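Local coordinates for FEZ-1 protein (Fluoribacter gormanii, PDB 5WCK), which probably hydrolyses the beta-lactam ring of antibiotics as a zinc-dependent, monomeric subclass B3 metallo-beta-lactamase, at residues Tyr167-Ile172 / Cys208-Gly213; Thr139-His144 / Trp156-Lys161; His76-Glu81 / Thr117-Ser122; Leu67-Ala72 / Ala89-Met94. The protein carries 2 engineered substitutions. One frame throughout, in Å; residues are numbered along the deposited sequence.

Contact 1 (Tyr167-Ile172 / Cys208-Gly213); sequences YQAVII and CDIFLG. With SO4 (sulfate ion), chain H.
Asp209 turns CG beside its own backbone N (chi1 -57°), which carries the carboxylate to the backbone of Gln168; the same torsion in Tyr167 (chi1 -57°) leads the ring outward, although its CB heads for the other strand and meets Ile210 CD1 at 3.7 Å. Gln168 N gives a nearly straight bond of 2.8 Å to Asp209 OD2, on the anti lone pair. Gln168 O in turn accepts two amides, Asp209 N and Ile210 N, so the backbone N and O of Gln168 together make three bonds just where strand 210-213 begins. From there the two strands run parallel: Val170 N to Ile210 O, Leu212 N to Val170 O and Ile172 N to Leu212 O. Ala169 and Ile171 pack beside Ile210 and Leu212 on one face. On the other, Val170 CG2 meets Cys208 SG at 3.8 Å, a sulfur tied to Cys242 by a disulfide, and Ile172 CD1 touches Phe211 CE1 at 3.8 Å. Helix 192-204 connects the strands in a beta-alpha-beta unit. Tyr167 OH binds O2 of a sulfate, probably from the crystallisation liquor, at 2.6 Å. The Asp209 carboxylate thus accepts the Gln168 N-H just ahead of the first bridge, where Asp209 is still loop.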
# COMPACT_ATOMS: atom_id res chain seq x y z
N TYR A 167 12.61 6.47 -13.45
CA TYR A 167 11.25 6.83 -13.05
C TYR A 167 11.10 6.68 -11.53
O TYR A 167 11.52 5.65 -11.00
CB TYR A 167 10.22 5.93 -13.72
CG TYR A 167 10.29 5.93 -15.23
CD1 TYR A 167 9.74 6.96 -15.95
CD2 TYR A 167 10.95 4.91 -15.90
CE1 TYR A 167 9.82 6.97 -17.33
CE2 TYR A 167 11.04 4.92 -17.29
CZ TYR A 167 10.47 5.95 -18.00
OH TYR A 167 10.56 5.97 -19.36
N GLN A 168 10.43 7.63 -10.88
CA GLN A 168 10.01 7.47 -9.48
C GLN A 168 8.65 6.74 -9.45
O GLN A 168 7.65 7.24 -9.97
CB GLN A 168 9.95 8.81 -8.73
CG GLN A 168 9.34 8.68 -7.33
CD GLN A 168 9.94 9.54 -6.25
OE1 GLN A 168 11.15 9.47 -5.98
NE2 GLN A 168 9.10 10.29 -5.55
N ALA A 169 8.65 5.57 -8.80
CA ALA A 169 7.44 4.81 -8.52
C ALA A 169 6.91 5.22 -7.14
O ALA A 169 7.66 5.36 -6.18
CB ALA A 169 7.72 3.32 -8.57
N VAL A 170 5.60 5.39 -7.08
CA VAL A 170 4.91 5.82 -5.89
C VAL A 170 3.73 4.86 -5.67
O VAL A 170 2.82 4.82 -6.48
CB VAL A 170 4.41 7.27 -6.00
CG1 VAL A 170 3.65 7.66 -4.74
CG2 VAL A 170 5.52 8.26 -6.29
N ILE A 171 3.77 4.11 -4.57
CA ILE A 171 2.62 3.29 -4.16
C ILE A 171 1.84 4.08 -3.09
O ILE A 171 2.20 4.08 -1.90
CB ILE A 171 3.06 1.90 -3.66
CG1 ILE A 171 3.96 1.16 -4.65
CG2 ILE A 171 1.85 1.04 -3.30
CD1 ILE A 171 4.71 -0.05 -4.06
N ILE A 172 0.80 4.79 -3.53
CA ILE A 172 -0.01 5.63 -2.64
C ILE A 172 -0.68 4.72 -1.61
O ILE A 172 -1.37 3.75 -1.96
CB ILE A 172 -1.02 6.48 -3.44
CG1 ILE A 172 -0.28 7.46 -4.36
CG2 ILE A 172 -1.96 7.21 -2.50
CD1 ILE A 172 -1.16 8.30 -5.26
N CYS A 208 6.05 11.87 -9.16
CA CYS A 208 5.27 10.63 -9.33
C CYS A 208 5.24 10.29 -10.82
O CYS A 208 4.49 10.89 -11.57
CB CYS A 208 3.88 10.84 -8.79
SG CYS A 208 2.90 9.31 -8.82
N ASP A 209 6.07 9.32 -11.21
CA ASP A 209 6.14 8.87 -12.61
C ASP A 209 5.33 7.58 -12.77
O ASP A 209 4.43 7.51 -13.59
CB ASP A 209 7.58 8.68 -13.10
CG ASP A 209 8.45 9.92 -12.97
OD1 ASP A 209 8.02 10.98 -13.45
OD2 ASP A 209 9.49 9.84 -12.32
N ILE A 210 5.64 6.56 -11.97
CA ILE A 210 4.95 5.27 -12.02
C ILE A 210 3.95 5.25 -10.87
O ILE A 210 4.31 5.24 -9.70
CB ILE A 210 5.92 4.09 -12.03
CG1 ILE A 210 6.71 4.07 -13.35
CG2 ILE A 210 5.20 2.76 -11.81
CD1 ILE A 210 7.87 3.15 -13.36
N PHE A 211 2.68 5.35 -11.25
CA PHE A 211 1.57 5.65 -10.37
C PHE A 211 0.92 4.35 -9.90
O PHE A 211 0.31 3.65 -10.70
CB PHE A 211 0.59 6.55 -11.13
CG PHE A 211 -0.76 6.76 -10.50
CD1 PHE A 211 -0.96 6.71 -9.13
CD2 PHE A 211 -1.85 6.98 -11.32
CE1 PHE A 211 -2.23 6.90 -8.60
CE2 PHE A 211 -3.12 7.15 -10.79
CZ PHE A 211 -3.31 7.10 -9.44
N LEU A 212 1.06 4.04 -8.62
CA LEU A 212 0.53 2.78 -8.05
C LEU A 212 -0.21 3.10 -6.75
O LEU A 212 -0.24 4.27 -6.28
CB LEU A 212 1.69 1.80 -7.82
CG LEU A 212 2.51 1.46 -9.06
CD1 LEU A 212 3.78 0.70 -8.67
CD2 LEU A 212 1.69 0.64 -10.04
N GLY A 213 -0.80 2.06 -6.16
CA GLY A 213 -1.59 2.23 -4.97
C GLY A 213 -1.95 0.92 -4.31
O GLY A 213 -1.66 -0.16 -4.80
S SO4 H . 10.73 9.55 -20.42
O1 SO4 H . 9.43 10.12 -20.06
O2 SO4 H . 10.54 8.12 -20.76
O3 SO4 H . 11.25 10.24 -21.64
O4 SO4 H . 11.72 9.71 -19.35

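Contact 2 (Thr139-His144 / Trp156-Lys161); sequences TVLTAH and WTMKLK
Strands 139-144 and 156-161 run antiparallel at 150°, with Thr142 and Thr157 as a hydrogen-bonded pair (Thr142 N to Thr157 O 2.9 Å, Thr157 N to Thr142 O 3.0 Å) and Ala143 and Trp156 as the non-hydrogen-bonded pair beside it. Beyond Leu141 the strands part, and a water bridges them, donating to Val140 O and accepting from Lys159 N.

On the face of Thr142 and Thr157, the His144 ring presents its edge to the Thr157 hydroxyl: NE2 lies 2.9 Å from OG1, near the ring plane, in a hydrogen bond that either group could donate. Thr157 places OG1 between its backbone N and carbonyl carbon (chi1 66°), turning the hydroxyl to that ring edge, while Thr157 CG2 packs against His144 CD2.

The two strands form a beta hairpin in the five-stranded mixed sheet of the metallo-beta-lactamase fold; strand 133-136 flanks it at one edge and strand 165-172 at the other.

Around Leu141, Ala143 and Trp156 the contacts are mostly apolar. Ala143 CB sits over one face of the Trp156 six-membered ring, 4.0 Å from its centroid and 28° off the normal, a CH-pi contact. Leu141 CB approaches Trp156 CE3, and the Leu141 and Met158 chains run alongside one another in the same direction. The bend at the end of the Met158 chain brings CE to Leu141 CD1 at 3.9 Å and to Thr139 CG2 at 3.7 Å. Trp156 NE1 is bonded to Ile69 O, on the loop that leads to the zinc ligand His71.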
# COMPACT_ATOMS: atom_id res chain seq x y z
N THR A 139 18.60 -2.35 -3.80
CA THR A 139 17.34 -1.67 -4.03
C THR A 139 16.97 -0.86 -2.78
O THR A 139 17.12 -1.36 -1.66
CB THR A 139 16.26 -2.67 -4.43
OG1 THR A 139 16.61 -3.15 -5.72
CG2 THR A 139 14.89 -2.03 -4.46
N VAL A 140 16.48 0.38 -2.97
CA VAL A 140 16.19 1.30 -1.87
C VAL A 140 14.74 1.76 -1.99
O VAL A 140 14.40 2.47 -2.98
CB VAL A 140 17.13 2.51 -1.88
CG1 VAL A 140 16.79 3.48 -0.74
CG2 VAL A 140 18.60 2.09 -1.83
N LEU A 141 13.90 1.40 -1.01
CA LEU A 141 12.52 1.89 -0.89
C LEU A 141 12.52 2.95 0.21
O LEU A 141 13.27 2.82 1.19
CB LEU A 141 11.56 0.75 -0.51
CG LEU A 141 11.00 -0.07 -1.66
CD1 LEU A 141 12.11 -0.65 -2.51
CD2 LEU A 141 10.12 -1.20 -1.14
N THR A 142 11.67 3.96 0.08
CA THR A 142 11.53 4.98 1.11
C THR A 142 10.09 5.00 1.62
O THR A 142 9.13 5.02 0.82
CB THR A 142 11.94 6.37 0.62
OG1 THR A 142 13.31 6.40 0.20
CG2 THR A 142 11.77 7.40 1.72
N ALA A 143 9.95 4.98 2.95
CA ALA A 143 8.67 5.04 3.64
C ALA A 143 8.29 6.50 3.90
O ALA A 143 9.01 7.21 4.60
CB ALA A 143 8.74 4.28 4.93
N HIS A 144 7.20 6.96 3.30
CA HIS A 144 6.69 8.30 3.55
C HIS A 144 5.43 8.20 4.39
O HIS A 144 4.47 7.54 3.99
CB HIS A 144 6.40 9.07 2.27
CG HIS A 144 7.58 9.19 1.37
ND1 HIS A 144 8.41 10.28 1.37
CD2 HIS A 144 8.07 8.32 0.45
CE1 HIS A 144 9.34 10.10 0.44
NE2 HIS A 144 9.16 8.92 -0.12
N TRP A 156 4.92 4.33 -0.29
CA TRP A 156 6.22 3.74 -0.58
C TRP A 156 6.75 4.29 -1.91
O TRP A 156 6.01 4.29 -2.87
CB TRP A 156 6.12 2.21 -0.62
CG TRP A 156 5.97 1.56 0.73
CD1 TRP A 156 4.84 1.03 1.30
CD2 TRP A 156 7.02 1.40 1.68
NE1 TRP A 156 5.12 0.57 2.57
CE2 TRP A 156 6.46 0.76 2.81
CE3 TRP A 156 8.37 1.72 1.67
CZ2 TRP A 156 7.25 0.47 3.93
CZ3 TRP A 156 9.15 1.41 2.76
CH2 TRP A 156 8.58 0.81 3.88
N THR A 157 8.01 4.72 -1.94
CA THR A 157 8.60 5.18 -3.19
C THR A 157 9.91 4.45 -3.47
O THR A 157 10.61 3.99 -2.57
CB THR A 157 8.78 6.70 -3.19
OG1 THR A 157 9.76 7.05 -2.21
CG2 THR A 157 7.48 7.46 -2.97
N MET A 158 10.20 4.33 -4.77
CA MET A 158 11.49 3.83 -5.22
C MET A 158 11.76 4.36 -6.63
O MET A 158 10.84 4.74 -7.32
CB MET A 158 11.56 2.30 -5.22
CG MET A 158 10.57 1.67 -6.15
SD MET A 158 10.39 -0.13 -6.01
CE MET A 158 12.06 -0.64 -6.38
N LYS A 159 13.04 4.38 -7.00
CA LYS A 159 13.45 4.78 -8.36
C LYS A 159 13.72 3.51 -9.17
O LYS A 159 14.37 2.58 -8.68
CB LYS A 159 14.67 5.69 -8.29
CG LYS A 159 14.87 6.59 -9.50
CD LYS A 159 15.80 7.75 -9.14
CE LYS A 159 16.24 8.60 -10.31
NZ LYS A 159 17.58 9.18 -10.08
N LEU A 160 13.14 3.45 -10.38
CA LEU A 160 13.20 2.28 -11.24
C LEU A 160 13.84 2.71 -12.57
O LEU A 160 13.54 3.79 -13.08
CB LEU A 160 11.78 1.73 -11.49
CG LEU A 160 11.07 1.11 -10.29
CD1 LEU A 160 9.61 0.85 -10.57
CD2 LEU A 160 11.76 -0.18 -9.85
N LYS A 161 14.74 1.88 -13.10
CA LYS A 161 15.25 2.09 -14.45
C LYS A 161 14.44 1.19 -15.39
O LYS A 161 14.32 -0.00 -15.13
CB LYS A 161 16.75 1.78 -14.52
CG LYS A 161 17.43 2.33 -15.77
CD LYS A 161 18.87 1.89 -15.96
CE LYS A 161 19.46 2.42 -17.25
NZ LYS A 161 20.94 2.27 -17.27
O HOH W 1 15.14 3.49 -5.32

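Contact 3 (His76-Glu81 / Thr117-Ser122); sequences HAAGSE and TYFTQS. With ZN (zinc ion), chain C.
The turn that follows the zinc ligand His76, a type I beta turn from Ala77 to Ser80 leading into helix 80-87, rests here against the loop ahead of strand 126-128. Ala78 CB meets Phe119 CB at 3.8 Å, and the Phe119 ring lies obliquely beside Ala78 CA and Ala77 O. Further along, the Thr120 methyl comes in across the Glu81 chain, with Thr120 CG2 3.6 Å from Glu81 CB. Glu81 bends at its second torsion (chi2 57°), which folds the carboxylate back so that OE1 comes to 3.3 Å from Ser122 CB.

Polar links across the contact run through two waters. One donates to Ala78 O and Thr120 O and accepts from Glu81 N at 2.9 Å; the other donates to Ala78 O at 2.8 Å and accepts from Thr120 N. Ala78 O is therefore held by both. Thr120 OG1 has an outside partner in Glu44.

His76 NE2 binds zinc, alongside Asp75, His215 and a water, and does not itself touch 117-122. The waters link the backbones while Ala78 with Phe119 and Glu81 with Thr120 pack side chain to side chain, so the polar coupling is water-mediated, with no direct hydrogen bond between the segments.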
# COMPACT_ATOMS: atom_id res chain seq x y z
N HIS A 76 -5.24 -5.00 3.70
CA HIS A 76 -3.85 -4.93 3.27
C HIS A 76 -2.91 -5.78 4.13
O HIS A 76 -1.82 -6.12 3.66
CB HIS A 76 -3.38 -3.46 3.21
CG HIS A 76 -4.32 -2.65 2.40
ND1 HIS A 76 -4.42 -2.79 1.04
CD2 HIS A 76 -5.31 -1.81 2.76
CE1 HIS A 76 -5.41 -2.04 0.59
NE2 HIS A 76 -5.95 -1.39 1.60
N ALA A 77 -3.32 -6.13 5.36
CA ALA A 77 -2.40 -6.67 6.37
C ALA A 77 -2.89 -7.98 7.02
O ALA A 77 -2.16 -8.52 7.84
CB ALA A 77 -2.15 -5.64 7.44
N ALA A 78 -4.10 -8.46 6.71
CA ALA A 78 -4.62 -9.65 7.45
C ALA A 78 -3.75 -10.89 7.24
O ALA A 78 -3.64 -11.73 8.15
CB ALA A 78 -6.03 -9.95 7.02
N GLY A 79 -3.15 -11.02 6.06
CA GLY A 79 -2.35 -12.20 5.69
C GLY A 79 -0.94 -12.23 6.27
O GLY A 79 -0.19 -13.17 6.00
N SER A 80 -0.55 -11.22 7.06
CA SER A 80 0.86 -11.04 7.42
C SER A 80 1.37 -12.19 8.29
O SER A 80 2.48 -12.68 8.06
CB SER A 80 1.13 -9.70 8.03
OG SER A 80 0.93 -8.67 7.05
N GLU A 81 0.58 -12.62 9.28
CA GLU A 81 1.06 -13.71 10.17
C GLU A 81 1.34 -14.98 9.34
O GLU A 81 2.38 -15.63 9.55
CB GLU A 81 0.09 -13.97 11.31
CG GLU A 81 0.57 -15.07 12.25
CD GLU A 81 1.93 -14.89 12.90
OE1 GLU A 81 2.45 -13.75 12.95
OE2 GLU A 81 2.48 -15.91 13.41
N THR A 117 -13.50 -6.36 11.30
CA THR A 117 -12.27 -5.76 10.79
C THR A 117 -11.02 -6.32 11.46
O THR A 117 -9.91 -5.92 11.11
CB THR A 117 -12.30 -4.23 10.95
OG1 THR A 117 -12.24 -3.88 12.34
CG2 THR A 117 -13.51 -3.61 10.28
N TYR A 118 -11.18 -7.23 12.43
CA TYR A 118 -10.05 -7.74 13.15
C TYR A 118 -9.29 -8.75 12.28
O TYR A 118 -9.81 -9.29 11.31
CB TYR A 118 -10.46 -8.45 14.45
CG TYR A 118 -11.17 -7.62 15.49
CD1 TYR A 118 -11.22 -6.23 15.45
CD2 TYR A 118 -11.83 -8.25 16.53
CE1 TYR A 118 -11.87 -5.50 16.43
CE2 TYR A 118 -12.49 -7.54 17.51
CZ TYR A 118 -12.52 -6.15 17.46
OH TYR A 118 -13.18 -5.46 18.44
N PHE A 119 -8.02 -8.96 12.63
CA PHE A 119 -7.18 -9.91 11.90
C PHE A 119 -6.14 -10.49 12.86
O PHE A 119 -5.99 -10.05 13.98
CB PHE A 119 -6.57 -9.20 10.67
CG PHE A 119 -5.86 -7.91 10.96
CD1 PHE A 119 -6.56 -6.71 11.04
CD2 PHE A 119 -4.48 -7.87 11.10
CE1 PHE A 119 -5.90 -5.51 11.28
CE2 PHE A 119 -3.83 -6.68 11.35
CZ PHE A 119 -4.53 -5.50 11.44
N THR A 120 -5.42 -11.51 12.40
CA THR A 120 -4.45 -12.23 13.23
C THR A 120 -3.35 -11.30 13.73
O THR A 120 -2.73 -10.58 12.93
CB THR A 120 -3.87 -13.43 12.47
OG1 THR A 120 -4.97 -14.23 12.03
CG2 THR A 120 -2.92 -14.24 13.30
N GLN A 121 -3.10 -11.34 15.04
CA GLN A 121 -2.01 -10.61 15.66
C GLN A 121 -0.65 -11.14 15.15
O GLN A 121 -0.49 -12.32 14.81
CB GLN A 121 -2.10 -10.74 17.18
CG GLN A 121 -3.37 -10.13 17.76
CD GLN A 121 -3.42 -10.18 19.27
OE1 GLN A 121 -2.43 -10.49 19.93
NE2 GLN A 121 -4.57 -9.85 19.82
N SER A 122 0.30 -10.22 15.02
CA SER A 122 1.65 -10.56 14.61
C SER A 122 2.60 -9.62 15.35
O SER A 122 2.17 -8.65 15.98
CB SER A 122 1.79 -10.49 13.12
OG SER A 122 1.58 -9.16 12.72
ZN ZN C . -8.00 -0.73 1.53
O HOH W 2 -1.69 -11.03 10.29
O HOH W 3 -5.82 -12.53 9.74
O HOH W 4 -8.50 -0.15 3.40

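Contact 4 (Leu67-Ala72 / Ala89-Met94); sequences LLISHA and AKYMVM. With ZN (zinc ion), chain D.
Leu67 and Tyr91 form a parallel bridge held by two backbone hydrogen bonds: Leu67 N to Lys90 O at 2.8 Å, and Met92 N to Leu67 O at 3.0 Å. The ladder goes no further directly. At Ile69 the chains have spread, and a water takes the place of the next bond, accepting from Ile69 N at 2.9 Å and donating to Met92 O at 2.7 Å. Leu67 O also lies at the edge of the Tyr91 ring, a polar atom in the ring plane.

Among the apolar contacts, the Tyr91 ring is central. Leu67 CD2 stands over one face of it, 4.1 Å from the centroid and 27° off the normal, a CH-pi contact. Ile69 comes to the edge, with CG2 3.8 Å from Tyr91 OH; its torsion sets that branch beside the backbone N, while CG1 takes the place between N and carbonyl carbon (chi1 58°), and CD1 reaches both Tyr91 OH and Val93 CG2. Leu68 sends its CB away from the other strand, but CD2 returns to pack on Met92 CB at 3.7 Å.

Metal coordination begins where the strand has ended: His71 NE2 binds zinc at 2.1 Å, with His73, His149 and a water completing the site, and His71 ND1 is hydrogen-bonded to Gly173 O. A central parallel strand followed by a histidine-rich loop that supplies zinc ligands is characteristic of the metallo-beta-lactamase fold.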
# COMPACT_ATOMS: atom_id res chain seq x y z
N LEU A 67 8.62 -8.12 4.57
CA LEU A 67 7.20 -7.87 4.36
C LEU A 67 6.88 -6.45 4.83
O LEU A 67 7.21 -6.07 5.97
CB LEU A 67 6.38 -8.88 5.17
CG LEU A 67 4.86 -8.70 5.12
CD1 LEU A 67 4.29 -8.83 3.71
CD2 LEU A 67 4.18 -9.70 6.04
N LEU A 68 6.28 -5.66 3.92
CA LEU A 68 5.81 -4.29 4.17
C LEU A 68 4.32 -4.24 3.86
O LEU A 68 3.79 -5.14 3.20
CB LEU A 68 6.55 -3.30 3.26
CG LEU A 68 8.06 -3.41 3.22
CD1 LEU A 68 8.62 -2.47 2.16
CD2 LEU A 68 8.67 -3.14 4.59
N ILE A 69 3.68 -3.18 4.35
CA ILE A 69 2.29 -2.90 4.08
C ILE A 69 2.11 -1.42 3.72
O ILE A 69 2.89 -0.54 4.13
CB ILE A 69 1.39 -3.29 5.26
CG1 ILE A 69 1.77 -2.59 6.55
CG2 ILE A 69 1.35 -4.81 5.40
CD1 ILE A 69 0.81 -2.81 7.72
N SER A 70 1.00 -1.15 3.02
CA SER A 70 0.57 0.23 2.76
C SER A 70 0.02 0.88 4.04
O SER A 70 0.31 2.02 4.34
CB SER A 70 -0.48 0.28 1.68
OG SER A 70 0.09 -0.05 0.42
N HIS A 71 -0.86 0.16 4.73
CA HIS A 71 -1.43 0.67 5.96
C HIS A 71 -2.10 -0.47 6.73
O HIS A 71 -2.38 -1.52 6.17
CB HIS A 71 -2.38 1.85 5.71
CG HIS A 71 -3.65 1.55 4.98
ND1 HIS A 71 -3.82 1.80 3.62
CD2 HIS A 71 -4.83 1.07 5.43
CE1 HIS A 71 -5.06 1.49 3.28
NE2 HIS A 71 -5.71 1.05 4.37
N ALA A 72 -2.36 -0.22 8.02
CA ALA A 72 -2.84 -1.24 8.96
C ALA A 72 -4.37 -1.34 8.94
O ALA A 72 -5.04 -0.94 9.88
CB ALA A 72 -2.32 -0.96 10.35
N ALA A 89 9.77 -14.07 6.70
CA ALA A 89 10.11 -12.70 6.26
C ALA A 89 10.11 -11.77 7.47
O ALA A 89 9.40 -12.07 8.41
CB ALA A 89 9.09 -12.18 5.27
N LYS A 90 10.90 -10.71 7.43
CA LYS A 90 10.90 -9.70 8.51
C LYS A 90 9.80 -8.67 8.21
O LYS A 90 9.83 -8.10 7.14
CB LYS A 90 12.25 -9.01 8.59
CG LYS A 90 13.33 -9.99 8.94
CD LYS A 90 14.61 -9.32 9.14
CE LYS A 90 15.33 -9.07 7.85
NZ LYS A 90 16.75 -9.36 8.11
N TYR A 91 8.95 -8.44 9.20
CA TYR A 91 7.79 -7.54 9.05
C TYR A 91 8.19 -6.15 9.55
O TYR A 91 8.54 -6.01 10.69
CB TYR A 91 6.67 -8.10 9.91
CG TYR A 91 5.27 -7.62 9.60
CD1 TYR A 91 4.97 -6.92 8.46
CD2 TYR A 91 4.25 -7.89 10.49
CE1 TYR A 91 3.68 -6.52 8.19
CE2 TYR A 91 2.96 -7.49 10.23
CZ TYR A 91 2.66 -6.83 9.06
OH TYR A 91 1.37 -6.47 8.84
N MET A 92 8.04 -5.14 8.69
CA MET A 92 8.43 -3.79 9.05
C MET A 92 7.22 -2.88 8.82
O MET A 92 6.59 -2.92 7.76
CB MET A 92 9.63 -3.32 8.21
CG MET A 92 10.76 -4.33 8.17
SD MET A 92 12.22 -3.62 7.36
CE MET A 92 13.30 -5.04 7.47
N VAL A 93 6.92 -2.06 9.82
CA VAL A 93 5.68 -1.27 9.89
C VAL A 93 5.99 0.12 10.48
O VAL A 93 6.72 0.27 11.46
CB VAL A 93 4.57 -1.98 10.69
CG1 VAL A 93 3.33 -1.12 10.81
CG2 VAL A 93 4.22 -3.34 10.13
N MET A 94 5.40 1.16 9.87
CA MET A 94 5.45 2.53 10.35
C MET A 94 4.94 2.60 11.80
O MET A 94 3.88 2.09 12.11
CB MET A 94 4.57 3.41 9.46
CG MET A 94 4.69 4.92 9.69
SD MET A 94 6.31 5.67 9.37
CE MET A 94 6.32 5.57 7.58
ZN ZN D . -7.77 1.20 4.63
O HOH W 5 5.25 -1.38 5.99
O HOH W 4 -8.50 -0.15 3.40

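In the fold
From the N terminus, strand 64-68 opens contact 4, and contact 4 closes at strand 90-94 after a connection that carries the zinc ligands His71, His73, Asp75 and His76. Contact 3 opens within that connection and closes beyond it at 117-122, so contacts 3 and 4 cross; the Tyr91 and Ser80 hydroxyls meet where they touch, and one water binds both zinc ions. Contact 2 then closes the hairpin of the second sheet, and contact 1 follows in series with a longer beta-alpha-beta closure. Contacts 1 and 2 share that sheet through neighbouring strands 154-162 and 165-172. Between the sheets, Leu141, Ala143 and Trp156 pack on Leu68 and Met94, joining contact 2 to contact 4.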